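Local coordinates for protein 3',5'-nucleoside bisphosphate phosphatase (Chromobacterium violaceum, PDB 2YB1) that hydrolyses nucleoside 3',5'-bisphosphates to nucleoside 5'-phosphates and orthophosphate, using three manganese ions bound in its single subunit, at residues H7-S10 against R11-G15; E263-P266 against P267-P271; R270-W273 against R274-A278. All blocks are in the same frame, centred on the assembly; numbering follows the deposited sequence.

From the N terminus, interaction 1 comes first: residues 7-15 fold a tight turn in the loop between strand 4-5 and helix 19-27, and bring ligands to two manganese ions. The other two come near the C-terminal end and follow it in series, without nesting or crossing. Interaction 2 closes a beta turn in the loop after strand 242-246, and interaction 3 begins where it ends, sharing Arg-270 and Pro-271 and winding into helix 272-275. These two touch, Leu-265 CD1 lying 3.3 Å from Trp-273 CH2, and together they line strand 242-246. Interaction 1 stays separate, with its centre about 25 Å from that of interaction 2 and about 23 Å from that of interaction 3.

Interaction 1: H7-S10 against R11-G15; sequences HFHS and RTSDG. With MN (manganese (II) ion), chain C; MN (manganese (II) ion), chain B; AMP (adenosine monophosphate), chain E.
His-9 lies against Ser-13, Asp-14 and Gly-15, and its side chain can be followed from CB to NE2. CB packs 3.7 Å from Gly-15 N. CG stands anti to the carbonyl carbon (chi1 -64°), and Asp-14 OD1 lies over one face of the ring, the ring and carboxylate planes standing 76° apart. ND1 points its N-H along the ring plane to Ser-13 OG, a nearly straight (164°) but weak bond of 3.4 Å; that hydroxyl also bonds to Asp-38. At the tip, NE2 of His-9 binds one manganese ion at 2.2 Å. His-7 NE2 binds the same ion, giving the His-x-His pair of the PHP family, with Glu-64 and Asp-248 completing the protein ligands. Asp-14 OD2 binds a second manganese at 2.2 Å, alongside His-39, His-250 and the O2' and O3' hydroxyls of AMP, and OD2 also bonds to Thr-135 OG1.

The backbone turn behind these side chains is held by Ser-10. Its O accepts from Ser-13 N (3.0 Å) and Gly-15 N (2.8 Å), which reach it from opposite faces of its carbonyl plane, while Ser-10 OG takes the Thr-12 N-H and also bonds to Asp-38. The turn lies in the loop between strand 4-5 and helix 19-27, where Phe-8 packs on that helix and on strand 33-36.

Interaction 2: E263-P266 against P267-P271; sequences EDLP and PICRP
Leu-265 and Cys-269 both direct their CB atoms across the turn toward the opposite segment, meeting CB to CB at 4.1 Å. In each residue the gamma atom stands anti to its own carbonyl carbon. For Cys-269 (chi1 -61°) this carries SG beside the ring of Pro-266, 3.7 Å from CD of that proline, an apolar contact at the CD corner of the ring. Leu-265 sends its CD1 branch further along the chain, crossing Pro-271 at a slant and touching its CB at 4.0 Å. The leucine thus spans two residues of segment 267-271. The rings of Pro-266 and Pro-267 meet CB to CD, with CG2 of Ile-268 lying more loosely near Pro-266 CB.

The chain reverses here in a type I beta turn from Pro-266 to Cys-269. Its evidence is the bond from Cys-269 N to Pro-266 O, 3.1 Å with an N-H...O angle of 159°, the donor standing above the carbonyl plane. Pro-267, whose ring limits phi (here -54°), occupies the second position, where a type I turn accepts it readily. A water is placed to donate to Pro-266 O (2.9 Å) and Cys-269 O (2.7 Å), though it has more acceptors in reach than protons to give.

Leu-265 and Cys-269 also pack on Val-219 and Ala-243, and Cys-269 on Ala-233 of helix 226-239. The contacts between side chains are apolar, while Cys-269 CB also lies against Pro-266 O, consistent with a turn fixed by one backbone bond and the restricted phi of Pro-267.

Interaction 3: R270-W273 against R274-A278; sequences RPIW and RELEA
Ile-272 O is gripped by two backbone N-H groups: Glu-275 N reaches it at 2.9 Å from above the carbonyl plane, and Leu-276 N adds a weak bond. Leu-276 CD1 lies near this oxygen too, and crosses Ile-272 at a slant, 4.0 Å from its CG1. Pro-271 O has two partners as well, a weak bond from Arg-274 N and a water that donates to it at 2.7 Å. That water also donates to Glu-275 OE2, a position the glutamate reaches because its chain bends at chi2 (-50°).

Three of the four backbone bonds run from residue i+3 to i, the 3-10 spacing, which agrees with the short, weakly bonded character of helix 272-275. Pro-271 precedes this helix, and the backbone of Ile-272 bonds to Ala-243 of strand 242-246, the outermost strand at one edge of the sheet in this TIM-barrel-like PHP fold. Ile-272 itself packs on Met-186 and Val-188 of strand 186-189.

Pro-271 packs on two flat groups. Its CG lies 3.6 Å above the centre of the Arg-274 guanidinium, which the extended arginine chain lays across the ring, while its CB sits over one face of the Trp-273 indole, offset toward the rim. The indole and guanidinium planes are nearly perpendicular (89°). The Trp-273 side chain also touches Leu-265 and Leu-6. A second water donates to Glu-277 OE2 at 2.8 Å and weakly to Trp-273 O, against which Glu-277 CG packs at 3.4 Å.

Interaction 1: H7-S10 against R11-G15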
ATOM      1  N   HIS A   7      -0.110   7.368  -1.851  1.00  5.81           N
ATOM      2  CA  HIS A   7       0.311   5.975  -1.684  1.00  5.20           C
ATOM      3  C   HIS A   7       1.802   5.752  -1.994  1.00  3.68           C
ATOM      4  O   HIS A   7       2.213   5.913  -3.133  1.00  3.23           O
ATOM      5  CB  HIS A   7      -0.559   5.113  -2.607  1.00  6.56           C
ATOM      6  CG  HIS A   7      -0.439   3.640  -2.384  1.00  7.64           C
ATOM      7  ND1 HIS A   7      -1.506   2.780  -2.556  1.00  6.71           N
ATOM      8  CD2 HIS A   7       0.615   2.864  -2.036  1.00  6.80           C
ATOM      9  CE1 HIS A   7      -1.113   1.542  -2.309  1.00  6.10           C
ATOM     10  NE2 HIS A   7       0.167   1.567  -1.990  1.00  4.94           N
ATOM     11  N   PHE A   8       2.589   5.334  -1.010  1.00  2.78           N
ATOM     12  CA  PHE A   8       3.983   4.929  -1.254  1.00  3.78           C
ATOM     13  C   PHE A   8       4.557   4.232  -0.023  1.00  4.02           C
ATOM     14  O   PHE A   8       3.933   4.249   1.046  1.00  4.05           O
ATOM     15  CB  PHE A   8       4.874   6.124  -1.699  1.00  3.05           C
ATOM     16  CG  PHE A   8       4.810   7.342  -0.793  1.00  4.08           C
ATOM     17  CD1 PHE A   8       5.686   7.477   0.287  1.00  2.26           C
ATOM     18  CD2 PHE A   8       3.922   8.389  -1.063  1.00  3.04           C
ATOM     19  CE1 PHE A   8       5.631   8.603   1.124  1.00  1.98           C
ATOM     20  CE2 PHE A   8       3.864   9.521  -0.236  1.00  1.82           C
ATOM     21  CZ  PHE A   8       4.730   9.630   0.859  1.00  2.05           C
ATOM     22  N   HIS A   9       5.764   3.684  -0.164  1.00  2.15           N
ATOM     23  CA  HIS A   9       6.345   2.799   0.845  1.00  3.42           C
ATOM     24  C   HIS A   9       7.737   3.223   1.274  1.00  5.30           C
ATOM     25  O   HIS A   9       8.408   3.985   0.578  1.00  6.38           O
ATOM     26  CB  HIS A   9       6.405   1.363   0.318  1.00  5.05           C
ATOM     27  CG  HIS A   9       5.052   0.784   0.064  1.00  6.28           C
ATOM     28  ND1 HIS A   9       4.386   0.022   0.996  1.00  5.88           N
ATOM     29  CD2 HIS A   9       4.211   0.914  -0.989  1.00  6.50           C
ATOM     30  CE1 HIS A   9       3.198  -0.313   0.523  1.00  5.39           C
ATOM     31  NE2 HIS A   9       3.068   0.214  -0.680  1.00  5.82           N
ATOM     32  N   SER A  10       8.168   2.697   2.419  1.00  4.29           N
ATOM     33  CA  SER A  10       9.485   2.991   2.960  1.00  4.22           C
ATOM     34  C   SER A  10      10.069   1.685   3.460  1.00  6.90           C
ATOM     35  O   SER A  10       9.407   0.642   3.383  1.00  5.83           O
ATOM     36  CB  SER A  10       9.369   3.977   4.127  1.00  2.79           C
ATOM     37  OG  SER A  10       8.852   3.334   5.286  1.00  5.34           O
ATOM     38  N   ARG A  11      11.294   1.737   3.991  1.00  4.12           N
ATOM     39  CA  ARG A  11      11.937   0.543   4.542  1.00  4.10           C
ATOM     40  C   ARG A  11      11.197  -0.021   5.754  1.00  5.26           C
ATOM     41  O   ARG A  11      11.480  -1.138   6.197  1.00  7.15           O
ATOM     42  CB  ARG A  11      13.415   0.815   4.869  1.00  6.12           C
ATOM     43  CG  ARG A  11      14.258   1.120   3.642  1.00  7.35           C
ATOM     44  CD  ARG A  11      15.745   1.270   4.001  1.00  9.06           C
ATOM     45  NE  ARG A  11      16.356  -0.040   4.187  1.00 13.86           N
ATOM     46  CZ  ARG A  11      16.784  -0.810   3.186  1.00 19.43           C
ATOM     47  NH1 ARG A  11      16.677  -0.382   1.924  1.00 20.28           N
ATOM     48  NH2 ARG A  11      17.321  -2.003   3.440  1.00 18.88           N
ATOM     49  N   THR A  12      10.236   0.738   6.285  1.00  5.56           N
ATOM     50  CA  THR A  12       9.372   0.198   7.335  1.00  5.78           C
ATOM     51  C   THR A  12       8.657  -1.064   6.836  1.00  7.86           C
ATOM     52  O   THR A  12       8.488  -2.024   7.597  1.00  6.82           O
ATOM     53  CB  THR A  12       8.319   1.213   7.847  1.00  7.78           C
ATOM     54  OG1 THR A  12       8.981   2.342   8.422  1.00  9.72           O
ATOM     55  CG2 THR A  12       7.420   0.562   8.924  1.00  6.16           C
ATOM     56  N   SER A  13       8.225  -1.084   5.573  1.00  6.81           N
ATOM     57  CA  SER A  13       7.778  -2.372   5.065  1.00  6.20           C
ATOM     58  C   SER A  13       8.568  -2.875   3.857  1.00  4.86           C
ATOM     59  O   SER A  13       9.643  -3.456   4.032  1.00  4.53           O
ATOM     60  CB  SER A  13       6.281  -2.318   4.725  1.00  2.79           C
ATOM     61  OG  SER A  13       5.978  -1.331   3.737  1.00  6.11           O
ATOM     62  N   ASP A  14       8.083  -2.600   2.648  1.00  4.34           N
ATOM     63  CA  ASP A  14       8.771  -3.046   1.429  1.00  6.33           C
ATOM     64  C   ASP A  14       9.417  -1.999   0.513  1.00  5.58           C
ATOM     65  O   ASP A  14       9.832  -2.325  -0.601  1.00  7.35           O
ATOM     66  CB  ASP A  14       7.991  -4.126   0.666  1.00  5.80           C
ATOM     67  CG  ASP A  14       6.767  -3.583  -0.006  1.00  5.63           C
ATOM     68  OD1 ASP A  14       6.414  -2.422   0.268  1.00  6.35           O
ATOM     69  OD2 ASP A  14       6.169  -4.325  -0.804  1.00  3.81           O
ATOM     70  N   GLY A  15       9.424  -0.736   0.930  1.00  5.57           N
ATOM     71  CA  GLY A  15      10.090   0.294   0.148  1.00  5.46           C
ATOM     72  C   GLY A  15      11.603   0.230   0.335  1.00  6.38           C
ATOM     73  O   GLY A  15      12.086  -0.263   1.361  1.00  6.94           O
TER
HETATM   74 MN    MN C1290       1.368  -0.263  -1.918  1.00  7.55          MN
HETATM   75 MN    MN B1289       4.415  -3.355  -1.633  1.00  8.76          MN
HETATM   76  P   AMP E1292       3.341  -9.954   0.518  1.00 11.62           P
HETATM   77  O1P AMP E1292       2.454 -10.956  -0.191  1.00 10.81           O
HETATM   78  O2P AMP E1292       2.446  -8.978   1.250  1.00  9.68           O
HETATM   79  O3P AMP E1292       4.402 -10.678   1.309  1.00 11.82           O
HETATM   80  O5' AMP E1292       4.018  -9.219  -0.722  1.00 12.93           O
HETATM   81  C5' AMP E1292       3.235  -8.457  -1.626  1.00 12.61           C
HETATM   82  C4' AMP E1292       4.041  -7.363  -2.274  1.00 11.74           C
HETATM   83  O4' AMP E1292       4.810  -7.914  -3.367  1.00 11.81           O
HETATM   84  C3' AMP E1292       3.233  -6.244  -2.916  1.00 11.92           C
HETATM   85  O3' AMP E1292       2.824  -5.260  -1.977  1.00 13.75           O
HETATM   86  C2' AMP E1292       4.171  -5.704  -3.992  1.00  9.66           C
HETATM   87  O2' AMP E1292       5.091  -4.775  -3.432  1.00  9.93           O
HETATM   88  C1' AMP E1292       4.941  -6.959  -4.404  1.00 11.04           C
HETATM   89  N9  AMP E1292       4.406  -7.544  -5.647  1.00 13.87           N
HETATM   90  C8  AMP E1292       3.377  -8.411  -5.748  1.00 15.04           C
HETATM   91  N7  AMP E1292       3.149  -8.727  -7.055  1.00 16.54           N
HETATM   92  C5  AMP E1292       4.037  -8.044  -7.805  1.00 17.39           C
HETATM   93  C6  AMP E1292       4.355  -7.915  -9.246  1.00 19.36           C
HETATM   94  N6  AMP E1292       3.647  -8.594 -10.178  1.00 20.41           N
HETATM   95  N1  AMP E1292       5.375  -7.094  -9.595  1.00 19.78           N
HETATM   96  C2  AMP E1292       6.090  -6.404  -8.683  1.00 19.65           C
HETATM   97  N3  AMP E1292       5.855  -6.471  -7.358  1.00 17.34           N
HETATM   98  C4  AMP E1292       4.863  -7.263  -6.872  1.00 15.57           C

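Interaction 2: E263-P266 against P267-P271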
ATOM      1  N   GLU A 263      -1.063  11.271 -11.753  1.00 10.29           N
ATOM      2  CA  GLU A 263      -1.880  11.742 -12.867  1.00 11.33           C
ATOM      3  C   GLU A 263      -3.090  12.508 -12.342  1.00  8.96           C
ATOM      4  O   GLU A 263      -3.706  12.093 -11.366  1.00  7.19           O
ATOM      5  CB  GLU A 263      -2.388  10.542 -13.676  1.00 18.25           C
ATOM      6  CG  GLU A 263      -1.295   9.768 -14.397  1.00 24.05           C
ATOM      7  CD  GLU A 263      -0.525  10.654 -15.360  1.00 29.45           C
ATOM      8  OE1 GLU A 263      -1.177  11.405 -16.120  1.00 28.39           O
ATOM      9  OE2 GLU A 263       0.725  10.619 -15.341  1.00 33.42           O
ATOM     10  N   ASP A 264      -3.431  13.612 -13.007  1.00  7.75           N
ATOM     11  CA  ASP A 264      -4.626  14.383 -12.682  1.00  8.63           C
ATOM     12  C   ASP A 264      -5.865  13.482 -12.697  1.00  8.17           C
ATOM     13  O   ASP A 264      -6.084  12.738 -13.650  1.00  6.93           O
ATOM     14  CB  ASP A 264      -4.844  15.503 -13.709  1.00 10.93           C
ATOM     15  CG  ASP A 264      -3.809  16.603 -13.624  1.00 12.74           C
ATOM     16  OD1 ASP A 264      -3.085  16.698 -12.608  1.00 10.09           O
ATOM     17  OD2 ASP A 264      -3.737  17.395 -14.587  1.00 14.06           O
ATOM     18  N   LEU A 265      -6.678  13.569 -11.649  1.00  9.79           N
ATOM     19  CA  LEU A 265      -7.945  12.840 -11.602  1.00 10.58           C
ATOM     20  C   LEU A 265      -8.896  13.307 -12.708  1.00  9.67           C
ATOM     21  O   LEU A 265      -8.937  14.488 -13.035  1.00  7.39           O
ATOM     22  CB  LEU A 265      -8.632  13.024 -10.246  1.00  7.98           C
ATOM     23  CG  LEU A 265      -8.025  12.350  -9.017  1.00  7.56           C
ATOM     24  CD1 LEU A 265      -8.796  12.787  -7.778  1.00  5.67           C
ATOM     25  CD2 LEU A 265      -8.023  10.830  -9.159  1.00  4.49           C
ATOM     26  N   PRO A 266      -9.655  12.371 -13.292  1.00  9.30           N
ATOM     27  CA  PRO A 266     -10.718  12.747 -14.231  1.00 10.89           C
ATOM     28  C   PRO A 266     -11.656  13.762 -13.581  1.00  6.80           C
ATOM     29  O   PRO A 266     -11.839  13.723 -12.364  1.00  3.34           O
ATOM     30  CB  PRO A 266     -11.453  11.420 -14.470  1.00 10.86           C
ATOM     31  CG  PRO A 266     -10.414  10.364 -14.222  1.00  9.18           C
ATOM     32  CD  PRO A 266      -9.562  10.910 -13.106  1.00  8.30           C
ATOM     33  N   PRO A 267     -12.227  14.684 -14.379  1.00  7.78           N
ATOM     34  CA  PRO A 267     -13.118  15.703 -13.800  1.00  6.09           C
ATOM     35  C   PRO A 267     -14.290  15.164 -12.965  1.00  7.12           C
ATOM     36  O   PRO A 267     -14.673  15.852 -12.011  1.00  7.94           O
ATOM     37  CB  PRO A 267     -13.621  16.466 -15.030  1.00  6.41           C
ATOM     38  CG  PRO A 267     -12.489  16.357 -16.015  1.00  6.39           C
ATOM     39  CD  PRO A 267     -11.933  14.949 -15.800  1.00  6.52           C
ATOM     40  N   ILE A 268     -14.824  13.980 -13.285  1.00  6.32           N
ATOM     41  CA  ILE A 268     -15.965  13.404 -12.546  1.00  5.02           C
ATOM     42  C   ILE A 268     -15.662  13.103 -11.070  1.00  6.94           C
ATOM     43  O   ILE A 268     -16.562  13.088 -10.227  1.00  6.70           O
ATOM     44  CB  ILE A 268     -16.491  12.112 -13.228  1.00  6.57           C
ATOM     45  CG1 ILE A 268     -17.909  11.752 -12.751  1.00  7.68           C
ATOM     46  CG2 ILE A 268     -15.520  10.943 -12.998  1.00  5.36           C
ATOM     47  CD1 ILE A 268     -18.991  12.824 -13.034  1.00  7.18           C
ATOM     48  N   CYS A 269     -14.389  12.875 -10.760  1.00  6.77           N
ATOM     49  CA  CYS A 269     -14.001  12.421  -9.430  1.00  3.99           C
ATOM     50  C   CYS A 269     -14.171  13.474  -8.351  1.00  6.01           C
ATOM     51  O   CYS A 269     -13.954  14.662  -8.578  1.00  6.44           O
ATOM     52  CB  CYS A 269     -12.548  11.931  -9.427  1.00  1.34           C
ATOM     53  SG  CYS A 269     -12.234  10.527 -10.524  1.00  5.65           S
ATOM     54  N   ARG A 270     -14.551  13.009  -7.165  1.00  6.90           N
ATOM     55  CA  ARG A 270     -14.532  13.817  -5.961  1.00  5.89           C
ATOM     56  C   ARG A 270     -13.268  13.472  -5.191  1.00  6.36           C
ATOM     57  O   ARG A 270     -13.174  12.401  -4.599  1.00  5.24           O
ATOM     58  CB  ARG A 270     -15.767  13.516  -5.116  1.00  5.56           C
ATOM     59  CG  ARG A 270     -17.065  13.814  -5.851  1.00  7.30           C
ATOM     60  CD  ARG A 270     -18.244  13.890  -4.901  1.00 11.28           C
ATOM     61  NE  ARG A 270     -18.593  12.600  -4.319  1.00 12.97           N
ATOM     62  CZ  ARG A 270     -19.477  12.449  -3.335  1.00 17.74           C
ATOM     63  NH1 ARG A 270     -20.078  13.518  -2.828  1.00 19.49           N
ATOM     64  NH2 ARG A 270     -19.750  11.239  -2.846  1.00 18.22           N
ATOM     65  N   PRO A 271     -12.283  14.388  -5.185  1.00  6.77           N
ATOM     66  CA  PRO A 271     -10.963  14.035  -4.641  1.00  6.50           C
ATOM     67  C   PRO A 271     -11.016  13.766  -3.144  1.00  7.50           C
ATOM     68  O   PRO A 271     -11.567  14.563  -2.385  1.00  5.91           O
ATOM     69  CB  PRO A 271     -10.117  15.288  -4.911  1.00  6.47           C
ATOM     70  CG  PRO A 271     -10.857  16.043  -5.971  1.00  8.77           C
ATOM     71  CD  PRO A 271     -12.322  15.755  -5.727  1.00  6.44           C
TER
HETATM   72  O   HOH W   1     -11.854  15.448 -10.073  1.00 10.67           O

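Interaction 3: R270-W273 against R274-A278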
ATOM      1  N   ARG A 270     -14.551  13.009  -7.165  1.00  6.90           N
ATOM      2  CA  ARG A 270     -14.532  13.817  -5.961  1.00  5.89           C
ATOM      3  C   ARG A 270     -13.268  13.472  -5.191  1.00  6.36           C
ATOM      4  O   ARG A 270     -13.174  12.401  -4.599  1.00  5.24           O
ATOM      5  CB  ARG A 270     -15.767  13.516  -5.116  1.00  5.56           C
ATOM      6  CG  ARG A 270     -17.065  13.814  -5.851  1.00  7.30           C
ATOM      7  CD  ARG A 270     -18.244  13.890  -4.901  1.00 11.28           C
ATOM      8  NE  ARG A 270     -18.593  12.600  -4.319  1.00 12.97           N
ATOM      9  CZ  ARG A 270     -19.477  12.449  -3.335  1.00 17.74           C
ATOM     10  NH1 ARG A 270     -20.078  13.518  -2.828  1.00 19.49           N
ATOM     11  NH2 ARG A 270     -19.750  11.239  -2.846  1.00 18.22           N
ATOM     12  N   PRO A 271     -12.283  14.388  -5.185  1.00  6.77           N
ATOM     13  CA  PRO A 271     -10.963  14.035  -4.641  1.00  6.50           C
ATOM     14  C   PRO A 271     -11.016  13.766  -3.144  1.00  7.50           C
ATOM     15  O   PRO A 271     -11.567  14.563  -2.385  1.00  5.91           O
ATOM     16  CB  PRO A 271     -10.117  15.288  -4.911  1.00  6.47           C
ATOM     17  CG  PRO A 271     -10.857  16.043  -5.971  1.00  8.77           C
ATOM     18  CD  PRO A 271     -12.322  15.755  -5.727  1.00  6.44           C
ATOM     19  N   ILE A 272     -10.422  12.660  -2.718  1.00  7.93           N
ATOM     20  CA  ILE A 272     -10.490  12.283  -1.312  1.00  7.72           C
ATOM     21  C   ILE A 272      -9.776  13.288  -0.386  1.00  6.01           C
ATOM     22  O   ILE A 272     -10.167  13.448   0.778  1.00  3.68           O
ATOM     23  CB  ILE A 272      -9.945  10.857  -1.085  1.00  5.55           C
ATOM     24  CG1 ILE A 272     -10.509  10.274   0.215  1.00  4.04           C
ATOM     25  CG2 ILE A 272      -8.408  10.853  -1.132  1.00  4.81           C
ATOM     26  CD1 ILE A 272     -10.314   8.770   0.357  1.00  4.90           C
ATOM     27  N   TRP A 273      -8.746  13.971  -0.890  1.00  5.60           N
ATOM     28  CA  TRP A 273      -8.000  14.909  -0.038  1.00  5.03           C
ATOM     29  C   TRP A 273      -8.839  16.086   0.464  1.00  6.39           C
ATOM     30  O   TRP A 273      -8.596  16.623   1.554  1.00  6.24           O
ATOM     31  CB  TRP A 273      -6.693  15.389  -0.689  1.00  4.45           C
ATOM     32  CG  TRP A 273      -6.799  15.861  -2.095  1.00  6.98           C
ATOM     33  CD1 TRP A 273      -7.045  17.133  -2.521  1.00  9.04           C
ATOM     34  CD2 TRP A 273      -6.617  15.067  -3.277  1.00  7.16           C
ATOM     35  NE1 TRP A 273      -7.043  17.178  -3.898  1.00 10.64           N
ATOM     36  CE2 TRP A 273      -6.783  15.921  -4.383  1.00  9.28           C
ATOM     37  CE3 TRP A 273      -6.351  13.713  -3.503  1.00  6.52           C
ATOM     38  CZ2 TRP A 273      -6.677  15.467  -5.702  1.00 10.47           C
ATOM     39  CZ3 TRP A 273      -6.254  13.262  -4.814  1.00  7.50           C
ATOM     40  CH2 TRP A 273      -6.404  14.138  -5.892  1.00  8.36           C
ATOM     41  N   ARG A 274      -9.839  16.479  -0.314  1.00  6.03           N
ATOM     42  CA  ARG A 274     -10.744  17.528   0.140  1.00  9.70           C
ATOM     43  C   ARG A 274     -11.524  17.110   1.397  1.00  7.67           C
ATOM     44  O   ARG A 274     -11.912  17.956   2.209  1.00  8.28           O
ATOM     45  CB  ARG A 274     -11.693  17.941  -0.982  1.00 14.55           C
ATOM     46  CG  ARG A 274     -10.962  18.502  -2.193  1.00 23.21           C
ATOM     47  CD  ARG A 274     -11.931  18.958  -3.269  1.00 29.65           C
ATOM     48  NE  ARG A 274     -11.245  19.355  -4.499  1.00 34.72           N
ATOM     49  CZ  ARG A 274     -11.853  19.508  -5.674  1.00 40.12           C
ATOM     50  NH1 ARG A 274     -13.162  19.290  -5.782  1.00 41.73           N
ATOM     51  NH2 ARG A 274     -11.154  19.867  -6.746  1.00 41.14           N
ATOM     52  N   GLU A 275     -11.752  15.809   1.545  1.00  5.27           N
ATOM     53  CA  GLU A 275     -12.488  15.270   2.698  1.00  7.43           C
ATOM     54  C   GLU A 275     -11.588  14.962   3.904  1.00  7.19           C
ATOM     55  O   GLU A 275     -12.069  14.693   5.005  1.00  7.40           O
ATOM     56  CB  GLU A 275     -13.232  13.995   2.285  1.00  7.51           C
ATOM     57  CG  GLU A 275     -14.079  14.152   1.006  1.00  8.02           C
ATOM     58  CD  GLU A 275     -14.991  15.370   1.061  1.00  8.79           C
ATOM     59  OE1 GLU A 275     -15.509  15.677   2.157  1.00  7.91           O
ATOM     60  OE2 GLU A 275     -15.177  16.023   0.010  1.00  8.02           O
ATOM     61  N   LEU A 276     -10.278  14.953   3.678  1.00  7.49           N
ATOM     62  CA  LEU A 276      -9.319  14.637   4.733  1.00  7.68           C
ATOM     63  C   LEU A 276      -8.673  15.867   5.373  1.00  9.25           C
ATOM     64  O   LEU A 276      -7.741  15.735   6.185  1.00  7.85           O
ATOM     65  CB  LEU A 276      -8.252  13.659   4.219  1.00  6.53           C
ATOM     66  CG  LEU A 276      -8.776  12.251   3.898  1.00  6.66           C
ATOM     67  CD1 LEU A 276      -7.867  11.535   2.909  1.00  5.66           C
ATOM     68  CD2 LEU A 276      -8.981  11.421   5.160  1.00  6.44           C
ATOM     69  N   GLU A 277      -9.127  17.057   4.984  1.00  9.83           N
ATOM     70  CA  GLU A 277      -8.447  18.285   5.401  1.00 11.47           C
ATOM     71  C   GLU A 277      -8.282  18.448   6.909  1.00 10.69           C
ATOM     72  O   GLU A 277      -7.256  18.958   7.369  1.00 10.43           O
ATOM     73  CB  GLU A 277      -9.104  19.508   4.773  1.00 15.53           C
ATOM     74  CG  GLU A 277      -8.870  19.554   3.267  1.00 21.36           C
ATOM     75  CD  GLU A 277      -9.410  20.805   2.616  1.00 25.83           C
ATOM     76  OE1 GLU A 277      -9.938  21.672   3.343  1.00 25.65           O
ATOM     77  OE2 GLU A 277      -9.305  20.913   1.370  1.00 28.81           O
ATOM     78  N   ALA A 278      -9.281  18.020   7.679  1.00  9.84           N
ATOM     79  CA  ALA A 278      -9.195  18.114   9.139  1.00  8.67           C
ATOM     80  C   ALA A 278      -8.149  17.164   9.731  1.00  7.97           C
ATOM     81  O   ALA A 278      -7.743  17.325  10.882  1.00  9.47           O
ATOM     82  CB  ALA A 278     -10.552  17.858   9.773  1.00 10.74           C
TER
HETATM   83  O   HOH W   2     -14.085  15.559  -2.430  1.00  4.86           O
HETATM   84  O   HOH W   3      -7.268  19.422   0.130  1.00 32.06           O